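Local coordinates for protein ALDH21) (Physcomitrella patens subsp. patens, PDB 5MZ8) that probably oxidises D-glyceraldehyde 3-phosphate to 3-phosphoglycerate with NADP(+) and water, as a member of the aldehyde dehydrogenase family, at residues K76-A81 against S240-S245; I118-T123 against D132-V137; M323-V328 against L421-S426. All coordinates share one frame; numbering follows the deposited sequence.

Contact 1. Residues K76-A81 against S240-S245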
loop_
_atom_site.group_PDB
_atom_site.type_symbol
_atom_site.label_atom_id
_atom_site.label_comp_id
_atom_site.label_asym_id
_atom_site.label_seq_id
_atom_site.Cartn_x
_atom_site.Cartn_y
_atom_site.Cartn_z
ATOM N N LYS A 76 36.894 18.035 -19.530
ATOM C CA LYS A 76 35.929 18.827 -20.296
ATOM C C LYS A 76 34.750 17.962 -20.699
ATOM O O LYS A 76 33.617 18.444 -20.633
ATOM C CB LYS A 76 36.577 19.469 -21.538
ATOM C CG LYS A 76 35.837 20.705 -22.035
ATOM C CD LYS A 76 35.449 20.603 -23.502
ATOM C CE LYS A 76 34.525 21.727 -23.898
ATOM N NZ LYS A 76 34.027 21.572 -25.291
ATOM N N ASP A 77 35.006 16.682 -21.094
ATOM C CA ASP A 77 33.952 15.724 -21.450
ATOM C C ASP A 77 33.012 15.499 -20.277
ATOM O O ASP A 77 31.795 15.560 -20.460
ATOM C CB ASP A 77 34.540 14.381 -21.902
ATOM C CG ASP A 77 35.255 14.391 -23.245
ATOM O OD1 ASP A 77 34.866 15.205 -24.132
ATOM O OD2 ASP A 77 36.176 13.563 -23.428
ATOM N N ILE A 78 33.574 15.262 -19.064
ATOM C CA ILE A 78 32.779 15.028 -17.847
ATOM C C ILE A 78 31.950 16.276 -17.515
ATOM O O ILE A 78 30.766 16.151 -17.205
ATOM C CB ILE A 78 33.641 14.522 -16.668
ATOM C CG1 ILE A 78 34.435 13.270 -17.089
ATOM C CG2 ILE A 78 32.766 14.234 -15.412
ATOM C CD1 ILE A 78 35.719 13.154 -16.462
ATOM N N ASP A 79 32.553 17.474 -17.682
ATOM C CA ASP A 79 31.857 18.733 -17.442
ATOM C C ASP A 79 30.683 18.922 -18.387
ATOM O O ASP A 79 29.610 19.317 -17.944
ATOM C CB ASP A 79 32.827 19.925 -17.495
ATOM C CG ASP A 79 32.444 21.008 -16.508
ATOM O OD1 ASP A 79 32.490 20.737 -15.285
ATOM O OD2 ASP A 79 32.021 22.103 -16.958
ATOM N N ASP A 80 30.875 18.588 -19.678
ATOM C CA ASP A 80 29.873 18.665 -20.745
ATOM C C ASP A 80 28.742 17.682 -20.511
ATOM O O ASP A 80 27.574 18.043 -20.677
ATOM C CB ASP A 80 30.535 18.407 -22.111
ATOM C CG ASP A 80 31.424 19.534 -22.619
ATOM O OD1 ASP A 80 31.456 20.616 -21.969
ATOM O OD2 ASP A 80 32.067 19.347 -23.680
ATOM N N ALA A 81 29.097 16.444 -20.090
ATOM C CA ALA A 81 28.170 15.350 -19.766
ATOM C C ALA A 81 27.217 15.752 -18.644
ATOM O O ALA A 81 26.002 15.547 -18.765
ATOM C CB ALA A 81 28.953 14.109 -19.365
ATOM N N SER A 240 25.185 9.559 -20.279
ATOM C CA SER A 240 26.609 9.589 -20.576
ATOM C C SER A 240 27.248 8.404 -19.854
ATOM O O SER A 240 26.949 8.175 -18.683
ATOM C CB SER A 240 27.245 10.907 -20.137
ATOM O OG SER A 240 26.952 11.956 -21.047
ATOM N N ILE A 241 28.051 7.610 -20.573
ATOM C CA ILE A 241 28.797 6.460 -20.034
ATOM C C ILE A 241 30.239 6.719 -20.412
ATOM O O ILE A 241 30.608 6.671 -21.598
ATOM C CB ILE A 241 28.255 5.063 -20.462
ATOM C CG1 ILE A 241 26.762 4.909 -20.070
ATOM C CG2 ILE A 241 29.107 3.923 -19.865
ATOM C CD1 ILE A 241 25.981 4.146 -21.060
ATOM N N LEU A 242 31.015 7.135 -19.390
ATOM C CA LEU A 242 32.390 7.563 -19.532
ATOM C C LEU A 242 33.380 6.844 -18.625
ATOM O O LEU A 242 33.478 7.186 -17.444
ATOM C CB LEU A 242 32.512 9.085 -19.285
ATOM C CG LEU A 242 31.463 9.997 -19.906
ATOM C CD1 LEU A 242 31.248 11.197 -19.052
ATOM C CD2 LEU A 242 31.829 10.378 -21.332
ATOM N N PRO A 243 34.204 5.919 -19.161
ATOM C CA PRO A 243 35.305 5.372 -18.352
ATOM C C PRO A 243 36.282 6.543 -18.134
ATOM O O PRO A 243 36.575 7.303 -19.067
ATOM C CB PRO A 243 35.907 4.278 -19.256
ATOM C CG PRO A 243 34.890 4.065 -20.354
ATOM C CD PRO A 243 34.267 5.411 -20.542
ATOM N N VAL A 244 36.650 6.799 -16.885
ATOM C CA VAL A 244 37.505 7.954 -16.616
ATOM C C VAL A 244 38.781 7.560 -15.884
ATOM O O VAL A 244 38.801 6.583 -15.112
ATOM C CB VAL A 244 36.766 9.143 -15.911
ATOM C CG1 VAL A 244 35.557 9.618 -16.708
ATOM C CG2 VAL A 244 36.365 8.815 -14.480
ATOM N N SER A 245 39.839 8.361 -16.114
ATOM C CA SER A 245 41.147 8.249 -15.455
ATOM C C SER A 245 41.001 8.585 -13.968
ATOM O O SER A 245 39.995 9.168 -13.548
ATOM C CB SER A 245 42.160 9.204 -16.094
ATOM O OG SER A 245 41.692 10.543 -16.166
HETATM O O HOH W 1 24.728 13.517 -19.990
#
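I78 and A81, a helical turn apart, meet the side chains of S240, L242 and V244, which reach toward the helix from alternate positions of an extended chain. The tightest apolar touch is at one end, where CD1 of I78 lies 3.5 Å from CG1 of V244; the two side chains run obliquely past one another. V244 offers this branch because CG1 stands anti to its carbonyl carbon (chi1 -57°). In the middle, CD1 of L242 reaches CB of A81 at 3.7 Å and lies more loosely, at 4.3 Å, from CG1 of I78. At the other end the same methyl of A81 sits 3.4 Å from OG of S240, a plain van der Waals touch. No direct hydrogen bond joins the segments, but one water bridges them, donating to O of A81 at 2.7 Å and accepting from OG of S240 at 2.9 Å. The contact packs helix 75-93 against the end of strand 239-241, outermost in the nucleotide-binding sheet, and the loop that follows it; the neighbouring strand 209-212 ends at the NADP(+)-binding K212, and the side chain of V244 lies about 4 Å from that of K212. Farther out, OG of S240 also bonds to N of A45, while L44 of strand 38-44 touches A81. On the helix, D77 forms a salt bridge with R53. M251 and F252 of helix 251-254 flank I78 and V244, respectively.

Contact 2. Residues I118-T123 against D132-V137. With EDO (1,2-ethanediol), chain K.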
loop_
_atom_site.group_PDB
_atom_site.type_symbol
_atom_site.label_atom_id
_atom_site.label_comp_id
_atom_site.label_asym_id
_atom_site.label_seq_id
_atom_site.Cartn_x
_atom_site.Cartn_y
_atom_site.Cartn_z
ATOM N N ILE A 118 26.737 -10.461 -26.003
ATOM C CA ILE A 118 26.877 -9.790 -24.701
ATOM C C ILE A 118 27.516 -10.731 -23.673
ATOM O O ILE A 118 28.466 -10.325 -23.001
ATOM C CB ILE A 118 25.532 -9.166 -24.241
ATOM C CG1 ILE A 118 25.118 -8.022 -25.196
ATOM C CG2 ILE A 118 25.623 -8.653 -22.795
ATOM C CD1 ILE A 118 23.706 -7.494 -25.007
ATOM N N ALA A 119 27.029 -11.997 -23.596
ATOM C CA ALA A 119 27.564 -13.022 -22.688
ATOM C C ALA A 119 29.058 -13.243 -22.925
ATOM O O ALA A 119 29.822 -13.218 -21.961
ATOM C CB ALA A 119 26.799 -14.331 -22.843
ATOM N N GLN A 120 29.477 -13.413 -24.206
ATOM C CA GLN A 120 30.872 -13.630 -24.614
ATOM C C GLN A 120 31.776 -12.461 -24.211
ATOM O O GLN A 120 32.866 -12.698 -23.695
ATOM C CB GLN A 120 30.995 -13.928 -26.127
ATOM C CG GLN A 120 30.459 -15.301 -26.567
ATOM C CD GLN A 120 31.247 -16.502 -26.089
ATOM O OE1 GLN A 120 32.474 -16.481 -25.965
ATOM N NE2 GLN A 120 30.563 -17.611 -25.868
ATOM N N THR A 121 31.318 -11.208 -24.430
ATOM C CA THR A 121 32.016 -9.976 -24.023
ATOM C C THR A 121 32.161 -9.968 -22.497
ATOM O O THR A 121 33.236 -9.668 -21.995
ATOM C CB THR A 121 31.256 -8.744 -24.548
ATOM O OG1 THR A 121 31.291 -8.745 -25.976
ATOM C CG2 THR A 121 31.825 -7.433 -24.035
ATOM N N LEU A 122 31.092 -10.339 -21.773
ATOM C CA LEU A 122 31.043 -10.429 -20.310
ATOM C C LEU A 122 32.097 -11.399 -19.761
ATOM O O LEU A 122 32.832 -11.030 -18.860
ATOM C CB LEU A 122 29.626 -10.853 -19.913
ATOM C CG LEU A 122 29.026 -10.506 -18.568
ATOM C CD1 LEU A 122 29.318 -9.070 -18.149
ATOM C CD2 LEU A 122 27.518 -10.661 -18.644
ATOM N N THR A 123 32.223 -12.602 -20.348
ATOM C CA THR A 123 33.217 -13.615 -19.945
ATOM C C THR A 123 34.629 -13.107 -20.205
ATOM O O THR A 123 35.511 -13.273 -19.373
ATOM C CB THR A 123 32.947 -14.931 -20.698
ATOM O OG1 THR A 123 31.769 -15.497 -20.153
ATOM C CG2 THR A 123 34.101 -15.953 -20.590
ATOM N N ASP A 132 27.952 -18.522 -16.232
ATOM C CA ASP A 132 27.674 -17.436 -15.293
ATOM C C ASP A 132 27.409 -16.130 -16.034
ATOM O O ASP A 132 26.552 -15.350 -15.607
ATOM C CB ASP A 132 28.820 -17.286 -14.273
ATOM C CG ASP A 132 29.001 -18.477 -13.344
ATOM O OD1 ASP A 132 27.992 -19.140 -13.022
ATOM O OD2 ASP A 132 30.149 -18.726 -12.915
ATOM N N ALA A 133 28.135 -15.894 -17.143
ATOM C CA ALA A 133 27.955 -14.709 -17.985
ATOM C C ALA A 133 26.563 -14.731 -18.634
ATOM O O ALA A 133 25.897 -13.699 -18.641
ATOM C CB ALA A 133 29.035 -14.636 -19.040
ATOM N N ARG A 134 26.084 -15.920 -19.080
ATOM C CA ARG A 134 24.732 -16.094 -19.655
ATOM C C ARG A 134 23.679 -15.865 -18.577
ATOM O O ARG A 134 22.671 -15.206 -18.837
ATOM C CB ARG A 134 24.561 -17.477 -20.292
ATOM C CG ARG A 134 25.278 -17.616 -21.616
ATOM C CD ARG A 134 24.953 -18.931 -22.286
ATOM N NE ARG A 134 25.888 -19.200 -23.379
ATOM C CZ ARG A 134 26.704 -20.249 -23.430
ATOM N NH1 ARG A 134 26.676 -21.169 -22.475
ATOM N NH2 ARG A 134 27.529 -20.402 -24.453
ATOM N N GLY A 135 23.955 -16.352 -17.365
ATOM C CA GLY A 135 23.092 -16.150 -16.197
ATOM C C GLY A 135 22.948 -14.678 -15.868
ATOM O O GLY A 135 21.856 -14.233 -15.523
ATOM N N GLU A 136 24.040 -13.899 -16.029
ATOM C CA GLU A 136 24.058 -12.451 -15.779
ATOM C C GLU A 136 23.232 -11.679 -16.822
ATOM O O GLU A 136 22.542 -10.732 -16.444
ATOM C CB GLU A 136 25.492 -11.918 -15.697
ATOM C CG GLU A 136 25.529 -10.437 -15.384
ATOM C CD GLU A 136 26.846 -9.761 -15.085
ATOM O OE1 GLU A 136 26.838 -8.515 -14.986
ATOM O OE2 GLU A 136 27.878 -10.455 -14.954
ATOM N N VAL A 137 23.309 -12.077 -18.122
ATOM C CA VAL A 137 22.542 -11.449 -19.208
ATOM C C VAL A 137 21.040 -11.718 -18.985
ATOM O O VAL A 137 20.237 -10.813 -19.156
ATOM C CB VAL A 137 23.022 -11.847 -20.635
ATOM C CG1 VAL A 137 22.295 -11.032 -21.703
ATOM C CG2 VAL A 137 24.529 -11.650 -20.777
HETATM C C1 EDO K . 33.456 -10.278 -28.018
HETATM O O1 EDO K . 32.127 -10.673 -28.378
HETATM C C2 EDO K . 34.436 -11.465 -28.210
HETATM O O2 EDO K . 34.534 -12.233 -27.025
#
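A119 and A133 bring the two helices close, with 5.0 Å between their CA atoms; the segment axes approach to 8.3 Å, with 125° between their N-to-C directions. Most of the contact is apolar. CG2 of V137 is shared by CG2 of I118 and CD2 of L122, each at 3.8 Å, and CB of L122 rests on CB of A133. With CG anti to the backbone N (chi1 -154°), L122 extends its branches across to the second helix, where CD2 lies 3.4 Å from O of A133 and 3.7 Å from OE2 of E136.

Polar atoms meet carbon here without bonding across the contact. The methyl of A133 lies against OG1 of T123 and O of A119, while T123 OG1 bonds to O of K128. The aliphatic part of R134 also takes part, its CG lying 3.8 Å from CB of A119.

The charges have other partners: R134 forms salt bridges with E355 and E116, and E136 pairs with K128 while accepting bonds from N of L192 and N193. The arrangement is two consecutive helices, 115-126 and 130-150, joined by a short turn and packed at a steep angle, the second continuing to the succinate-binding R139.

Contact 3. Residues M323-V328 against L421-S426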
loop_
_atom_site.group_PDB
_atom_site.type_symbol
_atom_site.label_atom_id
_atom_site.label_comp_id
_atom_site.label_asym_id
_atom_site.label_seq_id
_atom_site.Cartn_x
_atom_site.Cartn_y
_atom_site.Cartn_z
ATOM N N MET A 323 29.280 -16.906 -0.002
ATOM C CA MET A 323 29.195 -17.537 1.326
ATOM C C MET A 323 30.629 -17.798 1.780
ATOM O O MET A 323 31.286 -18.735 1.318
ATOM C CB MET A 323 28.356 -18.827 1.291
ATOM C CG MET A 323 28.253 -19.528 2.621
ATOM S SD MET A 323 27.807 -21.272 2.441
ATOM C CE MET A 323 29.362 -21.968 1.946
ATOM N N GLN A 324 31.130 -16.910 2.634
ATOM C CA GLN A 324 32.502 -16.968 3.137
ATOM C C GLN A 324 32.643 -17.865 4.347
ATOM O O GLN A 324 33.673 -18.510 4.489
ATOM C CB GLN A 324 32.988 -15.567 3.471
ATOM C CG GLN A 324 34.478 -15.491 3.733
ATOM C CD GLN A 324 34.916 -14.064 3.794
ATOM O OE1 GLN A 324 34.551 -13.228 2.948
ATOM N NE2 GLN A 324 35.720 -13.757 4.779
ATOM N N ARG A 325 31.633 -17.866 5.238
ATOM C CA ARG A 325 31.645 -18.612 6.500
ATOM C C ARG A 325 30.514 -19.636 6.553
ATOM O O ARG A 325 29.360 -19.333 6.210
ATOM C CB ARG A 325 31.570 -17.644 7.692
ATOM C CG ARG A 325 32.741 -16.640 7.751
ATOM C CD ARG A 325 32.597 -15.689 8.913
ATOM N NE ARG A 325 31.551 -14.675 8.705
ATOM C CZ ARG A 325 30.640 -14.339 9.612
ATOM N NH1 ARG A 325 29.759 -13.381 9.354
ATOM N NH2 ARG A 325 30.600 -14.960 10.783
ATOM N N LEU A 326 30.868 -20.872 6.933
ATOM C CA LEU A 326 29.908 -21.960 7.014
ATOM C C LEU A 326 29.929 -22.580 8.413
ATOM O O LEU A 326 30.969 -23.072 8.853
ATOM C CB LEU A 326 30.180 -22.976 5.905
ATOM C CG LEU A 326 29.342 -24.267 5.865
ATOM C CD1 LEU A 326 27.819 -23.969 5.824
ATOM C CD2 LEU A 326 29.768 -25.146 4.687
ATOM N N TYR A 327 28.774 -22.513 9.108
ATOM C CA TYR A 327 28.547 -23.021 10.459
ATOM C C TYR A 327 27.640 -24.233 10.365
ATOM O O TYR A 327 26.517 -24.121 9.886
ATOM C CB TYR A 327 27.943 -21.910 11.372
ATOM C CG TYR A 327 28.851 -20.701 11.467
ATOM C CD1 TYR A 327 29.879 -20.647 12.412
ATOM C CD2 TYR A 327 28.732 -19.642 10.566
ATOM C CE1 TYR A 327 30.758 -19.565 12.463
ATOM C CE2 TYR A 327 29.612 -18.566 10.599
ATOM C CZ TYR A 327 30.626 -18.533 11.548
ATOM O OH TYR A 327 31.488 -17.471 11.601
ATOM N N VAL A 328 28.160 -25.407 10.751
ATOM C CA VAL A 328 27.425 -26.676 10.674
ATOM C C VAL A 328 27.217 -27.256 12.079
ATOM O O VAL A 328 28.145 -27.251 12.878
ATOM C CB VAL A 328 28.126 -27.702 9.734
ATOM C CG1 VAL A 328 27.270 -28.946 9.552
ATOM C CG2 VAL A 328 28.457 -27.084 8.378
ATOM N N LEU A 421 35.270 -20.733 4.954
ATOM C CA LEU A 421 35.748 -21.007 6.308
ATOM C C LEU A 421 34.711 -21.843 7.040
ATOM O O LEU A 421 33.595 -21.379 7.273
ATOM C CB LEU A 421 36.076 -19.719 7.087
ATOM C CG LEU A 421 37.031 -18.704 6.445
ATOM C CD1 LEU A 421 37.426 -17.677 7.449
ATOM C CD2 LEU A 421 38.286 -19.361 5.898
ATOM N N LEU A 422 35.062 -23.104 7.325
ATOM C CA LEU A 422 34.199 -24.087 7.975
ATOM C C LEU A 422 34.368 -24.059 9.483
ATOM O O LEU A 422 35.494 -24.004 9.987
ATOM C CB LEU A 422 34.462 -25.504 7.397
ATOM C CG LEU A 422 33.662 -26.703 7.943
ATOM C CD1 LEU A 422 32.172 -26.608 7.627
ATOM C CD2 LEU A 422 34.191 -28.000 7.388
ATOM N N TYR A 423 33.229 -24.090 10.194
ATOM C CA TYR A 423 33.152 -24.096 11.648
ATOM C C TYR A 423 32.038 -25.025 12.104
ATOM O O TYR A 423 31.056 -25.232 11.385
ATOM C CB TYR A 423 32.876 -22.684 12.188
ATOM C CG TYR A 423 33.899 -21.638 11.799
ATOM C CD1 TYR A 423 35.086 -21.494 12.515
ATOM C CD2 TYR A 423 33.654 -20.753 10.755
ATOM C CE1 TYR A 423 36.016 -20.509 12.183
ATOM C CE2 TYR A 423 34.565 -19.747 10.430
ATOM C CZ TYR A 423 35.749 -19.638 11.142
ATOM O OH TYR A 423 36.672 -18.679 10.810
ATOM N N LYS A 424 32.190 -25.560 13.313
ATOM C CA LYS A 424 31.230 -26.428 13.985
ATOM C C LYS A 424 30.580 -25.626 15.108
ATOM O O LYS A 424 31.216 -24.725 15.657
ATOM C CB LYS A 424 31.965 -27.649 14.574
ATOM C CG LYS A 424 31.055 -28.772 15.067
ATOM C CD LYS A 424 31.807 -30.072 15.326
ATOM C CE LYS A 424 32.512 -30.119 16.655
ATOM N NZ LYS A 424 33.204 -31.419 16.835
ATOM N N TYR A 425 29.302 -25.920 15.426
ATOM C CA TYR A 425 28.604 -25.310 16.568
ATOM C C TYR A 425 27.788 -26.359 17.298
ATOM O O TYR A 425 27.453 -27.402 16.720
ATOM C CB TYR A 425 27.766 -24.063 16.200
ATOM C CG TYR A 425 26.528 -24.358 15.384
ATOM C CD1 TYR A 425 25.322 -24.684 16.002
ATOM C CD2 TYR A 425 26.548 -24.269 13.996
ATOM C CE1 TYR A 425 24.185 -24.977 15.255
ATOM C CE2 TYR A 425 25.415 -24.538 13.239
ATOM C CZ TYR A 425 24.239 -24.897 13.870
ATOM O OH TYR A 425 23.137 -25.169 13.112
ATOM N N SER A 426 27.485 -26.092 18.571
ATOM C CA SER A 426 26.698 -26.992 19.399
ATOM C C SER A 426 25.359 -26.340 19.778
ATOM O O SER A 426 24.383 -27.051 20.009
ATOM C CB SER A 426 27.489 -27.384 20.641
ATOM O OG SER A 426 26.625 -27.870 21.652
#
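L421 and Q324 open a series of five backbone hydrogen bonds that joins two parallel strands in register, R325 beside L421 through V328 beside K424. Strands 323-329 and 419-425 are neighbours in the large mixed sheet, with 290-294 flanking 323-329 on its other side, as in the catalytic domain of aldehyde dehydrogenases. N of L421 donates to O of Q324 at 2.8 Å, and O of L421 returns the link by accepting from N of L326. L326 then gives its O to N of Y423, whose O accepts from N of V328. The last bond, N of Y425 to O of V328 at 3.1 Å, has its donor tilted 33° from the carbonyl plane.

Y327 and Y423 lie side by side on the same face as R325. Their planes are 13° apart, but the rings are so offset that little of one faces the other, with CE1 of Y327 3.6 Å from CD2 of Y423. NH2 of R325 donates to OH of Y327 at 2.8 Å, and the guanidinium also bonds to O of N289, E434 and C435. On the other face, CD1 of L422 meets CG2 of V328 at 3.8 Å and lies alongside L326. Y425, its CG set between backbone N and carbonyl carbon (chi1 70°), turns its ring edge to O of Y327.

The side-chain amide of Q324 donates through NE2 to O of E413 and accepts at OE1 from N of I415, next to the NADP(+)-binding E414. Backbone groups thus largely meet the polar ends of Q324, R325 and Y423 (OH to O of V404), tying the strands to helix 428-436 and nearby loops, while OH of Y327 is met by R325 and that of Y425 by D295.

From the N terminus, helix 75-93 is the first element to be engaged: contact 1 closes a long loop when the chain returns at 240-245, beside the nucleotide-binding sheet. Contact 2 is nested inside that loop, closing only a short turn between successive helices, and its nearest atoms lie about 12 Å from contact 1. Contact 3 follows both in series. It closes the loop from 323-328 to 421-426, which includes helices 333-346 and 365-380, and joins neighbouring strands of the other large sheet. Contacts 1 and 3 lie on opposite sides of the chain's centre, their own centres about 45 Å apart.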